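Local coordinates for putative glutathione-regulated potassium-efflux system protein KefB (Vibrio parahaemolyticus RIMD 2210633, PDB 3C85), which probably works as a potassium-efflux antiporter of the CPA2 family, this chain being its soluble nucleotide-binding TrkA-N (RCK-type) domain, at residues R129-K132 with G133-A137; R169-C172 with K173-P177. One frame throughout, in Å; residues are numbered along the deposited sequence.

Contact 1: residues R129-K132 with G133-A137; sequences RNYK and GQIAA
Tyr131 lays its ring over Gly133 and ends on the backbone of Gln134. CB leads into the ring with CG anti to the backbone N (chi1 168°), which sets the ring beside its own carbonyl carbon, over the Gly133 that follows. Gly133 N stands over the centre of one face, 3.1 Å above the plane. It is the nearest partner of CG, CD1 and CD2, and lies 3.5 Å from CD1. It is also nearest to CE1, at 3.3 Å, and to CZ, at 3.2 Å. Tyr131 CE2 meets Gln134 O at 3.2 Å. Ile135 CG1 comes to 3.5 Å from Tyr131 CE2, near the ring plane. At the tip, Tyr131 OH gives a hydrogen bond of 2.8 Å to Gln134 O. The donor is tilted 17° from the carbonyl plane.

The turn links helix 116-128 to strand 134-139 of the Rossmann-type sheet. The helix closes with a Schellman motif in which Asn130, at positive phi, is the C-prime residue. Tyr131 also touches Leu126 of that helix and Val109 of the adjacent strand. Ile135 N is hydrogen-bonded to the Asp154 carboxylate (OD2).

Gly133 has no side chain to hold the ring face off its N. The phenol joins three kinds of contact: a face on a peptide nitrogen, an edge on isoleucine, and a hydroxyl bond that ties the ring to the first residue of the strand and would limit its swing.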
loop_
_atom_site.group_PDB
_atom_site.type_symbol
_atom_site.label_atom_id
_atom_site.label_comp_id
_atom_site.label_asym_id
_atom_site.label_seq_id
_atom_site.Cartn_x
_atom_site.Cartn_y
_atom_site.Cartn_z
ATOM N N ARG A 129 9.657 -4.509 27.814
ATOM C CA ARG A 129 8.563 -5.085 28.605
ATOM C C ARG A 129 8.399 -6.581 28.342
ATOM O O ARG A 129 7.415 -7.163 28.773
ATOM C CB ARG A 129 7.234 -4.373 28.317
ATOM C CG ARG A 129 6.964 -3.158 29.201
ATOM C CD ARG A 129 7.629 -1.922 28.649
ATOM N NE ARG A 129 7.716 -0.826 29.619
ATOM C CZ ARG A 129 8.236 0.363 29.310
ATOM N NH1 ARG A 129 8.689 0.572 28.071
ATOM N NH2 ARG A 129 8.289 1.338 30.214
ATOM N N ASN A 130 9.346 -7.177 27.623
ATOM C CA ASN A 130 9.364 -8.627 27.333
ATOM C C ASN A 130 8.162 -9.246 26.609
ATOM O O ASN A 130 7.828 -10.402 26.838
ATOM C CB ASN A 130 9.680 -9.447 28.601
ATOM C CG ASN A 130 11.083 -9.218 29.099
ATOM O OD1 ASN A 130 11.292 -8.566 30.123
ATOM N ND2 ASN A 130 12.063 -9.736 28.361
ATOM N N TYR A 131 7.571 -8.483 25.667
ATOM C CA TYR A 131 6.436 -8.886 24.802
ATOM C C TYR A 131 6.791 -10.136 24.062
ATOM O O TYR A 131 7.834 -10.239 23.512
ATOM C CB TYR A 131 6.036 -7.787 23.772
ATOM C CG TYR A 131 5.069 -8.224 22.642
ATOM C CD1 TYR A 131 3.753 -8.569 22.907
ATOM C CD2 TYR A 131 5.474 -8.278 21.324
ATOM C CE1 TYR A 131 2.882 -8.974 21.889
ATOM C CE2 TYR A 131 4.613 -8.667 20.308
ATOM C CZ TYR A 131 3.324 -9.015 20.586
ATOM O OH TYR A 131 2.487 -9.401 19.591
ATOM N N LYS A 132 5.899 -11.088 24.076
ATOM C CA LYS A 132 6.196 -12.328 23.422
ATOM C C LYS A 132 5.546 -12.566 22.093
ATOM O O LYS A 132 5.951 -13.470 21.412
ATOM C CB LYS A 132 5.969 -13.521 24.336
ATOM C CG LYS A 132 6.952 -13.586 25.520
ATOM C CD LYS A 132 6.715 -14.773 26.390
ATOM C CE LYS A 132 7.673 -14.806 27.538
ATOM N NZ LYS A 132 7.476 -15.975 28.460
ATOM N N GLY A 133 4.549 -11.796 21.704
ATOM C CA GLY A 133 4.024 -12.232 20.447
ATOM C C GLY A 133 4.846 -11.765 19.274
ATOM O O GLY A 133 6.018 -11.551 19.371
ATOM N N GLN A 134 4.167 -11.624 18.160
ATOM C CA GLN A 134 4.796 -11.293 16.904
ATOM C C GLN A 134 4.690 -9.799 16.642
ATOM O O GLN A 134 3.878 -9.138 17.197
ATOM C CB GLN A 134 4.185 -12.121 15.786
ATOM C CG GLN A 134 4.259 -13.622 16.016
ATOM C CD GLN A 134 3.818 -14.429 14.860
ATOM O OE1 GLN A 134 4.626 -14.979 14.163
ATOM N NE2 GLN A 134 2.556 -14.511 14.651
ATOM N N ILE A 135 5.559 -9.293 15.815
ATOM C CA ILE A 135 5.565 -7.899 15.476
ATOM C C ILE A 135 5.796 -7.780 13.978
ATOM O O ILE A 135 6.639 -8.433 13.445
ATOM C CB ILE A 135 6.671 -7.191 16.169
ATOM C CG1 ILE A 135 6.588 -7.364 17.673
ATOM C CG2 ILE A 135 6.696 -5.804 15.806
ATOM C CD1 ILE A 135 7.818 -6.937 18.390
ATOM N N ALA A 136 5.011 -6.941 13.336
ATOM C CA ALA A 136 5.206 -6.576 11.956
ATOM C C ALA A 136 5.312 -5.079 11.770
ATOM O O ALA A 136 4.791 -4.327 12.504
ATOM C CB ALA A 136 4.196 -7.132 11.110
ATOM N N ALA A 137 6.055 -4.693 10.764
ATOM C CA ALA A 137 6.411 -3.295 10.521
ATOM C C ALA A 137 6.310 -2.949 9.045
ATOM O O ALA A 137 6.336 -3.834 8.160
ATOM C CB ALA A 137 7.785 -3.026 11.038
#

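Contact 2: residues R169-C172 with K173-P177; sequences RHVC and KQLEP
The last turns of helix 159-175, which leads away from the sheet, hold this contact. Arg169 and Lys173 are one helical turn apart and lie side by side, pointing the same way. Lys173 CE rests over one face of the Arg169 guanidinium, 3.4 Å above its plane and offset toward the rim. The lysine chain reaches there by bending at chi3 (136°) and chi4 (-111°). This brings Lys173 NZ to 3.7 Å from Arg169 NH2, a pair of like charges. Arg169 of the second subunit brings a further guanidinium close, which would gather positive charge at the dimer contact.

The backbone is the regular alpha-helical i to i+4 ladder. Lys173 N hydrogen-bonds to Arg169 O at 3.0 Å, and Gln174 N to His170 O at 2.8 Å. Leu175 N follows on Val171 O. The last hydrogen bond, Glu176 N to Cys172 O, is 2.8 Å long but more bent, with an N-H...O angle of 137°. Glu176 has positive phi and takes the chain out of the helix. The Pro177 ring packs against the end of the helix, its CD 3.7 Å from Cys172 O.

On another side of the helix, Val171 CG1 meets Leu175 CD1 at 3.9 Å. Val171 also packs on Phe157 of the second subunit, while His170 ND1 is hydrogen-bonded to Glu162 of that subunit.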
loop_
_atom_site.group_PDB
_atom_site.type_symbol
_atom_site.label_atom_id
_atom_site.label_comp_id
_atom_site.label_asym_id
_atom_site.label_seq_id
_atom_site.Cartn_x
_atom_site.Cartn_y
_atom_site.Cartn_z
ATOM N N ARG A 169 -5.244 -5.130 -6.785
ATOM C CA ARG A 169 -6.322 -5.939 -6.207
ATOM C C ARG A 169 -7.708 -5.230 -6.178
ATOM O O ARG A 169 -8.736 -5.780 -6.665
ATOM C CB ARG A 169 -5.861 -6.453 -4.829
ATOM C CG ARG A 169 -6.741 -7.482 -4.245
ATOM C CD ARG A 169 -6.132 -8.109 -3.006
ATOM N NE ARG A 169 -7.187 -8.929 -2.432
ATOM C CZ ARG A 169 -8.091 -8.447 -1.595
ATOM N NH1 ARG A 169 -8.002 -7.172 -1.197
ATOM N NH2 ARG A 169 -9.052 -9.241 -1.131
ATOM N N HIS A 170 -7.767 -4.033 -5.648
ATOM C CA HIS A 170 -8.993 -3.310 -5.600
ATOM C C HIS A 170 -9.531 -2.814 -6.928
ATOM O O HIS A 170 -10.702 -2.771 -7.118
ATOM C CB HIS A 170 -8.948 -2.230 -4.557
ATOM C CG HIS A 170 -8.758 -2.753 -3.167
ATOM N ND1 HIS A 170 -7.835 -2.235 -2.296
ATOM C CD2 HIS A 170 -9.371 -3.757 -2.505
ATOM C CE1 HIS A 170 -7.895 -2.887 -1.156
ATOM N NE2 HIS A 170 -8.823 -3.810 -1.255
ATOM N N VAL A 171 -8.639 -2.461 -7.831
ATOM C CA VAL A 171 -9.047 -2.066 -9.184
ATOM C C VAL A 171 -9.733 -3.266 -9.828
ATOM O O VAL A 171 -10.798 -3.120 -10.406
ATOM C CB VAL A 171 -7.845 -1.597 -10.056
ATOM C CG1 VAL A 171 -8.221 -1.368 -11.517
ATOM C CG2 VAL A 171 -7.270 -0.321 -9.506
ATOM N N CYS A 172 -9.147 -4.448 -9.729
ATOM C CA CYS A 172 -9.749 -5.586 -10.385
ATOM C C CYS A 172 -11.108 -5.869 -9.768
ATOM O O CYS A 172 -12.094 -6.117 -10.486
ATOM C CB CYS A 172 -8.826 -6.805 -10.347
ATOM S SG CYS A 172 -7.388 -6.532 -11.327
ATOM N N LYS A 173 -11.183 -5.771 -8.443
ATOM C CA LYS A 173 -12.437 -6.072 -7.781
ATOM C C LYS A 173 -13.530 -5.047 -8.099
ATOM O O LYS A 173 -14.665 -5.424 -8.337
ATOM C CB LYS A 173 -12.226 -6.234 -6.279
ATOM C CG LYS A 173 -11.276 -7.399 -5.918
ATOM C CD LYS A 173 -11.020 -7.451 -4.411
ATOM C CE LYS A 173 -11.076 -8.859 -3.847
ATOM N NZ LYS A 173 -12.288 -9.040 -2.951
ATOM N N GLN A 174 -13.188 -3.760 -8.078
ATOM C CA GLN A 174 -14.147 -2.714 -8.410
ATOM C C GLN A 174 -14.529 -2.831 -9.875
ATOM O O GLN A 174 -15.699 -3.055 -10.200
ATOM C CB GLN A 174 -13.589 -1.303 -8.133
ATOM C CG GLN A 174 -14.598 -0.175 -8.450
ATOM C CD GLN A 174 -14.141 1.211 -8.012
ATOM O OE1 GLN A 174 -14.551 2.218 -8.582
ATOM N NE2 GLN A 174 -13.283 1.264 -7.005
ATOM N N LEU A 175 -13.521 -2.725 -10.745
ATOM C CA LEU A 175 -13.742 -2.532 -12.175
ATOM C C LEU A 175 -14.052 -3.804 -12.976
ATOM O O LEU A 175 -14.620 -3.715 -14.067
ATOM C CB LEU A 175 -12.589 -1.732 -12.801
ATOM C CG LEU A 175 -12.377 -0.301 -12.259
ATOM C CD1 LEU A 175 -11.341 0.430 -13.105
ATOM C CD2 LEU A 175 -13.676 0.535 -12.092
ATOM N N GLU A 176 -13.703 -4.968 -12.437
ATOM C CA GLU A 176 -13.891 -6.267 -13.118
ATOM C C GLU A 176 -13.521 -6.164 -14.614
ATOM O O GLU A 176 -14.382 -6.353 -15.492
ATOM C CB GLU A 176 -15.340 -6.786 -12.975
ATOM C CG GLU A 176 -15.871 -6.831 -11.536
ATOM C CD GLU A 176 -17.356 -7.137 -11.460
ATOM O OE1 GLU A 176 -17.762 -8.241 -11.892
ATOM O OE2 GLU A 176 -18.123 -6.260 -10.977
ATOM N N PRO A 177 -12.253 -5.822 -14.905
ATOM C CA PRO A 177 -11.846 -5.772 -16.305
ATOM C C PRO A 177 -11.891 -7.178 -16.929
ATOM O O PRO A 177 -11.658 -8.183 -16.232
ATOM C CB PRO A 177 -10.427 -5.199 -16.229
ATOM C CG PRO A 177 -9.956 -5.574 -14.824
ATOM C CD PRO A 177 -11.152 -5.485 -13.977
#

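Contact 1 comes first along the chain, at the start of strand 134-139. Contact 2 follows at the end of helix 159-175. Helix 142-151 and edge strand 155-158 come between them. Their centres are 35 Å apart, on opposite sides of the chain's centre, and their nearest atoms are about 17 Å apart. Contact 1 belongs to the parallel sheet of the domain, whereas contact 2 lies on a helix that projects from it. Contact 1 of one subunit meets contact 2 of the other: Gln134 packs on Leu175 of the second subunit and Ala136 on its Val171. The projecting helix of one subunit thus reaches the sheet of the other, consistent with an exchange of helices across the dimer interface.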